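PDB 3QWT: putative GH105 family protein from Salmonella enterica subsp. enterica serovar Paratyphi A, which probably hydrolyses glycosidic bonds of unsaturated uronic-acid sugars, as GH105 relatives do, although its own substrate is not known. Local coordinates for residues V109-Y120 against T170-I181; N224-R232 against F343-Y354. One frame throughout, in Å; residues are numbered along the deposited sequence.

Overall arrangement
Contact 1 and contact 2 lie in one alpha/alpha toroid built largely of helices, with their centres about 23 Å apart and their nearest atoms about 7 Å apart, so they do not touch. They follow each other in series along the chain. Contact 1 is buried, where helices 114-125 and 170-184 run side by side; contact 2 joins two loops that lead into helices 231-248 and 351-355. Helix 231-248 links them: it begins in contact 2, and its Trp-236 and Leu-247 pack on 170-181. Strand 165-167, just before helix 170-184, also touches contact 2. One contact is thus helix against helix, the other loop against loop where two helices begin, and each has a glycerol bound beside it.

Contact 1. Residues V109-Y120 against T170-I181; sequences VNTMAPFLTLAY and TLMMTVLPLAKI
With chi1 at 168°, Lys-180 CG swings opposite the main-chain nitrogen; one bend at chi2 and an extended remainder then take CE over the ring of Tyr-120. The pair lies where two neighbouring helices of the alpha/alpha toroid meet: 114-120 and 170-181 run nearly parallel, at 22°, with axes 8.3 Å apart. Lys-180 CE sits over the middle of the Tyr-120 face, 3.5 Å from the ring centroid, a CH-pi contact, while NZ lies off-centre as a cation-pi partner. A salt bridge to Glu-123 holds that ammonium, so the lysine supplies an apolar stem for the interface and a charge with a partner at its tip.

Leu-116 is the knob of this packing. Its branched end reaches between Met-172, Leu-176, Pro-177 and Lys-180: CD2 comes 3.5 Å from CE of selenomethionine Met-172, CD1 rests on Lys-180 CB, and Leu-116 CB meets Pro-177 CG at 3.8 Å. The compact ring of Pro-177 is consistent with the close approach, 4.2 Å between the CA atoms of Leu-116 and Pro-177. Proline has no N-H to give to the preceding turn, and helix 170-181 is kinked there, just past a wider pi-type turn at 171-175. The small Ala-113 similarly admits the backbone of Met-173, and Ala-119 leaves room for Lys-180 CG and Ile-181 CG1.

Toward the N-terminal end of both segments, Asn-110 brings OD1 near Met-173 CG, and its ND2 is hydrogen-bonded to a glycerol, probably from the crystallisation liquor, which may mark a pocket. The one hydrogen bond between the segments is made here. Threonine suits position 174, since its methyl packs near Met-112 CG while its hydroxyl serves the backbone: Thr-174 OG1 donates to Val-109 O at 2.8 Å, in the carbonyl plane and on a lone pair, with a C=O...donor angle of 113°.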
loop_
_atom_site.group_PDB
_atom_site.type_symbol
_atom_site.label_atom_id
_atom_site.label_comp_id
_atom_site.label_asym_id
_atom_site.label_seq_id
_atom_site.Cartn_x
_atom_site.Cartn_y
_atom_site.Cartn_z
ATOM N N VAL A 109 28.552 23.271 16.224
ATOM C CA VAL A 109 28.824 22.246 15.219
ATOM C C VAL A 109 29.630 21.097 15.815
ATOM O O VAL A 109 29.405 19.940 15.479
ATOM C CB VAL A 109 29.516 22.826 13.960
ATOM C CG1 VAL A 109 30.955 23.270 14.261
ATOM C CG2 VAL A 109 29.511 21.808 12.832
ATOM N N ASN A 110 30.548 21.426 16.725
ATOM C CA ASN A 110 31.472 20.433 17.305
ATOM C C ASN A 110 30.971 19.642 18.509
ATOM O O ASN A 110 31.151 18.423 18.584
ATOM C CB ASN A 110 32.810 21.076 17.643
ATOM C CG ASN A 110 33.578 21.498 16.390
ATOM O OD1 ASN A 110 33.465 20.859 15.347
ATOM N ND2 ASN A 110 34.353 22.577 16.493
ATOM N N THR A 111 30.348 20.321 19.458
ATOM C CA THR A 111 29.832 19.614 20.628
ATOM C C THR A 111 28.676 18.648 20.261
ATOM O O THR A 111 28.237 17.834 21.080
ATOM C CB THR A 111 29.403 20.607 21.713
ATOM O OG1 THR A 111 28.400 21.487 21.189
ATOM C CG2 THR A 111 30.620 21.433 22.208
HETATM N N MSE A 112 28.222 18.728 19.015
HETATM C CA MSE A 112 27.185 17.838 18.469
HETATM C C MSE A 112 27.702 16.417 18.231
HETATM O O MSE A 112 26.972 15.439 18.431
HETATM C CB MSE A 112 26.640 18.430 17.150
HETATM C CG MSE A 112 25.653 17.553 16.377
HETATM SE SE MSE A 112 23.838 17.507 17.179
HETATM C CE MSE A 112 23.452 19.371 17.090
ATOM N N ALA A 113 28.964 16.314 17.815
ATOM C CA ALA A 113 29.550 15.038 17.361
ATOM C C ALA A 113 29.257 13.828 18.233
ATOM O O ALA A 113 28.920 12.766 17.712
ATOM C CB ALA A 113 31.057 15.182 17.146
ATOM N N PRO A 114 29.376 13.971 19.565
ATOM C CA PRO A 114 29.109 12.780 20.385
ATOM C C PRO A 114 27.687 12.195 20.241
ATOM O O PRO A 114 27.458 11.049 20.617
ATOM C CB PRO A 114 29.352 13.276 21.816
ATOM C CG PRO A 114 30.395 14.373 21.637
ATOM C CD PRO A 114 30.016 15.055 20.341
ATOM N N PHE A 115 26.744 12.949 19.708
ATOM C CA PHE A 115 25.378 12.425 19.674
ATOM C C PHE A 115 25.153 11.352 18.614
ATOM O O PHE A 115 24.220 10.546 18.717
ATOM C CB PHE A 115 24.352 13.549 19.663
ATOM C CG PHE A 115 24.373 14.347 20.929
ATOM C CD1 PHE A 115 23.813 13.831 22.087
ATOM C CD2 PHE A 115 25.027 15.572 20.984
ATOM C CE1 PHE A 115 23.861 14.545 23.268
ATOM C CE2 PHE A 115 25.077 16.293 22.160
ATOM C CZ PHE A 115 24.493 15.782 23.306
ATOM N N LEU A 116 26.055 11.319 17.633
ATOM C CA LEU A 116 26.149 10.202 16.717
ATOM C C LEU A 116 26.264 8.878 17.491
ATOM O O LEU A 116 25.507 7.940 17.250
ATOM C CB LEU A 116 27.344 10.391 15.772
ATOM C CG LEU A 116 27.662 9.216 14.842
ATOM C CD1 LEU A 116 26.434 8.748 14.090
ATOM C CD2 LEU A 116 28.765 9.602 13.849
ATOM N N THR A 117 27.203 8.805 18.429
ATOM C CA THR A 117 27.410 7.559 19.168
ATOM C C THR A 117 26.275 7.285 20.150
ATOM O O THR A 117 25.849 6.138 20.335
ATOM C CB THR A 117 28.762 7.563 19.877
ATOM O OG1 THR A 117 29.797 7.704 18.896
ATOM C CG2 THR A 117 28.983 6.276 20.659
ATOM N N LEU A 118 25.773 8.347 20.768
ATOM C CA LEU A 118 24.659 8.212 21.681
ATOM C C LEU A 118 23.446 7.648 20.940
ATOM O O LEU A 118 22.691 6.818 21.479
ATOM C CB LEU A 118 24.306 9.561 22.302
ATOM C CG LEU A 118 23.330 9.419 23.468
ATOM C CD1 LEU A 118 23.929 8.618 24.649
ATOM C CD2 LEU A 118 22.815 10.788 23.909
ATOM N N ALA A 119 23.270 8.097 19.700
ATOM C CA ALA A 119 22.153 7.616 18.903
ATOM C C ALA A 119 22.230 6.105 18.789
ATOM O O ALA A 119 21.236 5.418 18.985
ATOM C CB ALA A 119 22.116 8.278 17.505
ATOM N N TYR A 120 23.417 5.592 18.495
ATOM C CA TYR A 120 23.592 4.155 18.375
ATOM C C TYR A 120 23.360 3.451 19.710
ATOM O O TYR A 120 22.817 2.355 19.759
ATOM C CB TYR A 120 24.985 3.817 17.864
ATOM C CG TYR A 120 25.125 3.834 16.362
ATOM C CD1 TYR A 120 25.740 4.911 15.708
ATOM C CD2 TYR A 120 24.643 2.780 15.590
ATOM C CE1 TYR A 120 25.881 4.923 14.325
ATOM C CE2 TYR A 120 24.776 2.789 14.209
ATOM C CZ TYR A 120 25.399 3.864 13.582
ATOM O OH TYR A 120 25.535 3.879 12.213
ATOM N N THR A 170 32.089 20.100 9.242
ATOM C CA THR A 170 30.676 20.094 9.562
ATOM C C THR A 170 30.067 18.770 9.148
ATOM O O THR A 170 29.181 18.284 9.820
ATOM C CB THR A 170 29.950 21.244 8.873
ATOM O OG1 THR A 170 30.531 22.478 9.300
ATOM C CG2 THR A 170 28.470 21.242 9.209
ATOM N N LEU A 171 30.553 18.163 8.065
ATOM C CA LEU A 171 29.878 16.950 7.596
ATOM C C LEU A 171 29.989 15.815 8.607
ATOM O O LEU A 171 29.074 15.001 8.728
ATOM C CB LEU A 171 30.332 16.520 6.190
ATOM C CG LEU A 171 29.788 17.426 5.070
ATOM C CD1 LEU A 171 30.611 17.309 3.801
ATOM C CD2 LEU A 171 28.310 17.143 4.779
HETATM N N MSE A 172 31.098 15.786 9.345
HETATM C CA MSE A 172 31.337 14.731 10.316
HETATM C C MSE A 172 30.695 15.025 11.680
HETATM O O MSE A 172 30.098 14.134 12.301
HETATM C CB MSE A 172 32.847 14.498 10.489
HETATM C CG MSE A 172 33.229 13.477 11.557
HETATM SE SE MSE A 172 32.837 11.636 11.025
HETATM C CE MSE A 172 31.557 11.202 12.433
HETATM N N MSE A 173 30.825 16.268 12.139
HETATM C CA MSE A 173 30.446 16.636 13.504
HETATM C C MSE A 173 28.952 16.919 13.730
HETATM O O MSE A 173 28.488 16.845 14.865
HETATM C CB MSE A 173 31.233 17.853 13.963
HETATM C CG MSE A 173 32.722 17.785 13.671
HETATM SE SE MSE A 173 33.535 16.070 14.100
HETATM C CE MSE A 173 35.198 16.360 13.093
ATOM N N THR A 174 28.212 17.272 12.679
ATOM C CA THR A 174 26.783 17.577 12.833
ATOM C C THR A 174 25.888 16.912 11.794
ATOM O O THR A 174 24.840 16.371 12.126
ATOM C CB THR A 174 26.511 19.109 12.848
ATOM O OG1 THR A 174 27.002 19.654 14.071
ATOM C CG2 THR A 174 25.027 19.416 12.775
ATOM N N VAL A 175 26.277 16.958 10.532
ATOM C CA VAL A 175 25.416 16.362 9.538
ATOM C C VAL A 175 25.194 14.870 9.771
ATOM O O VAL A 175 24.064 14.412 9.823
ATOM C CB VAL A 175 25.914 16.552 8.111
ATOM C CG1 VAL A 175 24.838 16.040 7.155
ATOM C CG2 VAL A 175 26.211 18.008 7.854
ATOM N N LEU A 176 26.266 14.102 9.884
ATOM C CA LEU A 176 26.095 12.667 10.013
ATOM C C LEU A 176 25.290 12.320 11.270
ATOM O O LEU A 176 24.397 11.485 11.212
ATOM C CB LEU A 176 27.444 11.944 9.987
ATOM C CG LEU A 176 27.349 10.432 10.186
ATOM C CD1 LEU A 176 26.453 9.797 9.135
ATOM C CD2 LEU A 176 28.717 9.826 10.129
ATOM N N PRO A 177 25.604 12.960 12.412
ATOM C CA PRO A 177 24.783 12.702 13.606
ATOM C C PRO A 177 23.314 13.015 13.369
ATOM O O PRO A 177 22.443 12.276 13.826
ATOM C CB PRO A 177 25.366 13.660 14.650
ATOM C CG PRO A 177 26.800 13.822 14.239
ATOM C CD PRO A 177 26.834 13.715 12.735
ATOM N N LEU A 178 23.039 14.102 12.661
ATOM C CA LEU A 178 21.654 14.485 12.387
ATOM C C LEU A 178 20.928 13.442 11.533
ATOM O O LEU A 178 19.815 13.042 11.839
ATOM C CB LEU A 178 21.588 15.850 11.713
ATOM C CG LEU A 178 20.185 16.245 11.274
ATOM C CD1 LEU A 178 19.224 16.391 12.480
ATOM C CD2 LEU A 178 20.268 17.528 10.480
ATOM N N ALA A 179 21.577 13.009 10.463
ATOM C CA ALA A 179 21.107 11.889 9.656
ATOM C C ALA A 179 20.812 10.647 10.507
ATOM O O ALA A 179 19.761 10.024 10.376
ATOM C CB ALA A 179 22.150 11.547 8.607
ATOM N N LYS A 180 21.737 10.271 11.375
ATOM C CA LYS A 180 21.548 9.021 12.098
ATOM C C LYS A 180 20.314 9.145 12.994
ATOM O O LYS A 180 19.445 8.261 13.012
ATOM C CB LYS A 180 22.795 8.632 12.890
ATOM C CG LYS A 180 22.574 7.502 13.900
ATOM C CD LYS A 180 22.087 6.221 13.246
ATOM C CE LYS A 180 22.104 5.047 14.242
ATOM N NZ LYS A 180 21.569 3.741 13.703
ATOM N N ILE A 181 20.217 10.271 13.688
ATOM C CA ILE A 181 19.098 10.498 14.594
ATOM C C ILE A 181 17.777 10.516 13.830
ATOM O O ILE A 181 16.771 10.000 14.313
ATOM C CB ILE A 181 19.277 11.813 15.389
ATOM C CG1 ILE A 181 20.526 11.711 16.260
ATOM C CG2 ILE A 181 18.064 12.077 16.267
ATOM C CD1 ILE A 181 20.744 12.904 17.147
#

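Contact 2. Residues N224-R232 against F343-Y354; sequences NFANARWAR and FGTGMGHDLDFY
A phi of +52° puts Phe-225 second in a type II' beta turn from Asn-224 to Asn-227, a place less usual for a residue with a side chain, and its ring lies against Met-347 and His-349. Selenomethionine Met-347, its chain bent at chi2 and chi3, lays CG over the centre of one face of Phe-225, 3.5 Å from the centroid; SE also lies above that face, a Met-aromatic contact. His-349 presents its own face to the C-H edge of Phe-225 in an offset edge-to-face pair, the planes at 78°, so phenylalanine suits the place through both face and edge.

A water bridges the two segments. It donates to Gly-348 O at 2.7 Å, lies 2.6 Å from Tyr-354 OH, and accepts a weak bond from Ala-226 N. Tyr-354 OH is gripped further by Gly-348 N at 2.9 Å, nearly straight at 167°, and by His-215, which fixes the phenol. Glycine fits at 348 because the Tyr-354 ring lies where a side chain would go. Small Ala-228 puts CB over that ring, 3.3 Å from Tyr-354 CE2, while Phe-353 covers the other face. Asp-350 N-caps helix 351-354, its OD1 accepting from Phe-353 N.

Trp-230, an N-cap, meets both Thr-345 and Tyr-354: Thr-345 CG2 lies over the rim of one indole face, with Thr-345 CB 3.5 Å from Trp-230 CZ2, and the tyrosine approaches obliquely. Arg-232 CB lies against the rim of the opposite face, and Arg-232 NH2 is hydrogen-bonded to OG of Ser-295 and of Ser-342.

In the alpha/alpha toroid these loops join the starts of helices 231-248 and 351-355. Strands 165-167 and 216-218 flank the Phe-225 end, through Gln-165, Trp-167 and Ser-218, while helix 294-309 packs against Arg-232 through Ala-296.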
loop_
_atom_site.group_PDB
_atom_site.type_symbol
_atom_site.label_atom_id
_atom_site.label_comp_id
_atom_site.label_asym_id
_atom_site.label_seq_id
_atom_site.Cartn_x
_atom_site.Cartn_y
_atom_site.Cartn_z
ATOM N N ASN A 224 37.235 30.514 -0.978
ATOM C CA ASN A 224 37.647 29.337 -0.220
ATOM C C ASN A 224 38.904 29.580 0.610
ATOM O O ASN A 224 39.736 28.682 0.762
ATOM C CB ASN A 224 37.853 28.135 -1.141
ATOM C CG ASN A 224 36.540 27.593 -1.698
ATOM O OD1 ASN A 224 36.186 27.864 -2.840
ATOM N ND2 ASN A 224 35.805 26.838 -0.879
ATOM N N PHE A 225 39.030 30.784 1.158
ATOM C CA PHE A 225 40.197 31.144 1.979
ATOM C C PHE A 225 41.495 30.834 1.242
ATOM O O PHE A 225 41.684 31.254 0.096
ATOM C CB PHE A 225 40.142 30.447 3.349
ATOM C CG PHE A 225 38.935 30.833 4.157
ATOM C CD1 PHE A 225 39.014 31.834 5.116
ATOM C CD2 PHE A 225 37.701 30.247 3.907
ATOM C CE1 PHE A 225 37.892 32.217 5.830
ATOM C CE2 PHE A 225 36.576 30.622 4.622
ATOM C CZ PHE A 225 36.671 31.606 5.589
ATOM N N ALA A 226 42.376 30.083 1.888
ATOM C CA ALA A 226 43.675 29.762 1.303
ATOM C C ALA A 226 43.586 28.703 0.201
ATOM O O ALA A 226 44.611 28.274 -0.320
ATOM C CB ALA A 226 44.636 29.310 2.390
ATOM N N ASN A 227 42.372 28.288 -0.158
ATOM C CA ASN A 227 42.198 27.180 -1.100
ATOM C C ASN A 227 43.037 25.973 -0.679
ATOM O O ASN A 227 43.704 25.346 -1.496
ATOM C CB ASN A 227 42.554 27.595 -2.536
ATOM C CG ASN A 227 41.559 28.582 -3.134
ATOM O OD1 ASN A 227 40.680 29.102 -2.453
ATOM N ND2 ASN A 227 41.707 28.850 -4.414
ATOM N N ALA A 228 42.977 25.646 0.605
ATOM C CA ALA A 228 43.768 24.557 1.155
ATOM C C ALA A 228 43.153 23.187 0.889
ATOM O O ALA A 228 41.989 22.932 1.204
ATOM C CB ALA A 228 43.982 24.765 2.661
ATOM N N ARG A 229 43.936 22.300 0.294
ATOM C CA ARG A 229 43.465 20.947 0.099
ATOM C C ARG A 229 43.978 20.155 1.285
ATOM O O ARG A 229 44.922 19.367 1.186
ATOM C CB ARG A 229 43.905 20.391 -1.258
ATOM C CG ARG A 229 43.347 21.217 -2.401
ATOM C CD ARG A 229 43.755 20.696 -3.776
ATOM N NE ARG A 229 43.156 21.505 -4.834
ATOM C CZ ARG A 229 43.755 22.552 -5.398
ATOM N NH1 ARG A 229 44.965 22.901 -5.010
ATOM N NH2 ARG A 229 43.148 23.251 -6.349
ATOM N N TRP A 230 43.336 20.393 2.420
ATOM C CA TRP A 230 43.844 19.927 3.704
ATOM C C TRP A 230 43.474 18.472 3.950
ATOM O O TRP A 230 42.346 18.055 3.702
ATOM C CB TRP A 230 43.332 20.837 4.816
ATOM C CG TRP A 230 43.690 20.409 6.195
ATOM C CD1 TRP A 230 44.934 20.166 6.669
ATOM C CD2 TRP A 230 42.790 20.217 7.300
ATOM N NE1 TRP A 230 44.872 19.812 7.993
ATOM C CE2 TRP A 230 43.568 19.842 8.408
ATOM C CE3 TRP A 230 41.402 20.316 7.452
ATOM C CZ2 TRP A 230 43.013 19.562 9.659
ATOM C CZ3 TRP A 230 40.842 20.038 8.707
ATOM C CH2 TRP A 230 41.646 19.662 9.785
ATOM N N ALA A 231 44.442 17.702 4.427
ATOM C CA ALA A 231 44.277 16.257 4.559
ATOM C C ALA A 231 43.144 15.845 5.503
ATOM O O ALA A 231 42.159 15.238 5.072
ATOM C CB ALA A 231 45.593 15.609 4.988
ATOM N N ARG A 232 43.278 16.145 6.788
ATOM C CA ARG A 232 42.261 15.700 7.740
ATOM C C ARG A 232 40.836 16.058 7.269
ATOM O O ARG A 232 39.930 15.225 7.318
ATOM C CB ARG A 232 42.548 16.188 9.171
ATOM C CG ARG A 232 41.431 15.755 10.147
ATOM C CD ARG A 232 41.925 15.465 11.561
ATOM N NE ARG A 232 42.397 16.667 12.240
ATOM C CZ ARG A 232 43.664 16.892 12.559
ATOM N NH1 ARG A 232 44.000 18.015 13.171
ATOM N NH2 ARG A 232 44.594 15.991 12.277
ATOM N N PHE A 343 47.423 18.731 15.690
ATOM C CA PHE A 343 46.518 19.280 16.684
ATOM C C PHE A 343 45.329 19.929 15.991
ATOM O O PHE A 343 45.330 20.085 14.774
ATOM C CB PHE A 343 47.263 20.291 17.555
ATOM C CG PHE A 343 46.410 20.922 18.608
ATOM C CD1 PHE A 343 45.847 20.151 19.612
ATOM C CD2 PHE A 343 46.159 22.287 18.590
ATOM C CE1 PHE A 343 45.051 20.731 20.586
ATOM C CE2 PHE A 343 45.365 22.871 19.557
ATOM C CZ PHE A 343 44.813 22.092 20.562
ATOM N N GLY A 344 44.311 20.293 16.765
ATOM C CA GLY A 344 43.123 20.914 16.206
ATOM C C GLY A 344 43.510 21.997 15.224
ATOM O O GLY A 344 44.372 22.832 15.528
ATOM N N THR A 345 42.888 21.983 14.048
ATOM C CA THR A 345 43.264 22.921 12.986
ATOM C C THR A 345 42.087 23.775 12.512
ATOM O O THR A 345 41.130 23.259 11.916
ATOM C CB THR A 345 43.862 22.185 11.754
ATOM O OG1 THR A 345 45.049 21.485 12.128
ATOM C CG2 THR A 345 44.188 23.164 10.631
ATOM N N GLY A 346 42.177 25.080 12.762
ATOM C CA GLY A 346 41.189 26.035 12.286
ATOM C C GLY A 346 41.289 26.376 10.803
ATOM O O GLY A 346 41.975 25.697 10.026
HETATM N N MSE A 347 40.595 27.431 10.397
HETATM C CA MSE A 347 40.608 27.817 8.996
HETATM C C MSE A 347 41.813 28.698 8.722
HETATM O O MSE A 347 42.019 29.715 9.396
HETATM C CB MSE A 347 39.327 28.552 8.610
HETATM C CG MSE A 347 39.293 28.937 7.141
HETATM SE SE MSE A 347 39.100 27.346 6.034
HETATM C CE MSE A 347 37.650 26.485 7.093
ATOM N N GLY A 348 42.610 28.306 7.739
ATOM C CA GLY A 348 43.799 29.064 7.403
ATOM C C GLY A 348 43.508 30.111 6.354
ATOM O O GLY A 348 42.679 29.898 5.465
ATOM N N HIS A 349 44.177 31.252 6.464
ATOM C CA HIS A 349 44.052 32.308 5.469
ATOM C C HIS A 349 45.235 32.282 4.506
ATOM O O HIS A 349 45.243 32.980 3.502
ATOM C CB HIS A 349 43.871 33.672 6.135
ATOM C CG HIS A 349 42.571 33.804 6.868
ATOM N ND1 HIS A 349 41.487 34.480 6.347
ATOM C CD2 HIS A 349 42.169 33.324 8.069
ATOM C CE1 HIS A 349 40.481 34.420 7.202
ATOM N NE2 HIS A 349 40.868 33.723 8.256
ATOM N N ASP A 350 46.218 31.446 4.817
ATOM C CA ASP A 350 47.291 31.115 3.880
ATOM C C ASP A 350 47.711 29.660 4.076
ATOM O O ASP A 350 47.381 29.044 5.093
ATOM C CB ASP A 350 48.503 32.068 4.021
ATOM C CG ASP A 350 49.064 32.113 5.437
ATOM O OD1 ASP A 350 48.925 31.110 6.177
ATOM O OD2 ASP A 350 49.642 33.159 5.810
ATOM N N LEU A 351 48.439 29.125 3.102
ATOM C CA LEU A 351 48.917 27.745 3.132
ATOM C C LEU A 351 49.872 27.463 4.293
ATOM O O LEU A 351 49.737 26.465 4.995
ATOM C CB LEU A 351 49.587 27.393 1.799
ATOM C CG LEU A 351 48.686 26.736 0.760
ATOM C CD1 LEU A 351 49.343 26.696 -0.615
ATOM C CD2 LEU A 351 48.345 25.345 1.236
ATOM N N ASP A 352 50.839 28.344 4.493
ATOM C CA ASP A 352 51.779 28.169 5.588
ATOM C C ASP A 352 51.057 27.808 6.888
ATOM O O ASP A 352 51.548 26.986 7.669
ATOM C CB ASP A 352 52.624 29.431 5.770
ATOM C CG ASP A 352 53.840 29.458 4.857
ATOM O OD1 ASP A 352 54.169 28.412 4.266
ATOM O OD2 ASP A 352 54.477 30.524 4.748
ATOM N N PHE A 353 49.888 28.412 7.105
ATOM C CA PHE A 353 49.110 28.176 8.319
ATOM C C PHE A 353 48.921 26.685 8.562
ATOM O O PHE A 353 49.020 26.216 9.688
ATOM C CB PHE A 353 47.751 28.877 8.234
ATOM C CG PHE A 353 46.764 28.417 9.265
ATOM C CD1 PHE A 353 46.592 29.120 10.448
ATOM C CD2 PHE A 353 46.002 27.287 9.053
ATOM C CE1 PHE A 353 45.670 28.697 11.401
ATOM C CE2 PHE A 353 45.077 26.860 10.002
ATOM C CZ PHE A 353 44.911 27.562 11.173
ATOM N N TYR A 354 48.647 25.948 7.492
ATOM C CA TYR A 354 48.420 24.515 7.587
ATOM C C TYR A 354 49.723 23.771 7.780
ATOM O O TYR A 354 49.757 22.725 8.429
ATOM C CB TYR A 354 47.699 24.009 6.334
ATOM C CG TYR A 354 46.279 24.497 6.278
ATOM C CD1 TYR A 354 45.263 23.806 6.928
ATOM C CD2 TYR A 354 45.958 25.670 5.619
ATOM C CE1 TYR A 354 43.964 24.262 6.899
ATOM C CE2 TYR A 354 44.667 26.141 5.588
ATOM C CZ TYR A 354 43.670 25.429 6.226
ATOM O OH TYR A 354 42.380 25.888 6.196
HETATM O O HOH W 1 42.128 27.608 4.250
#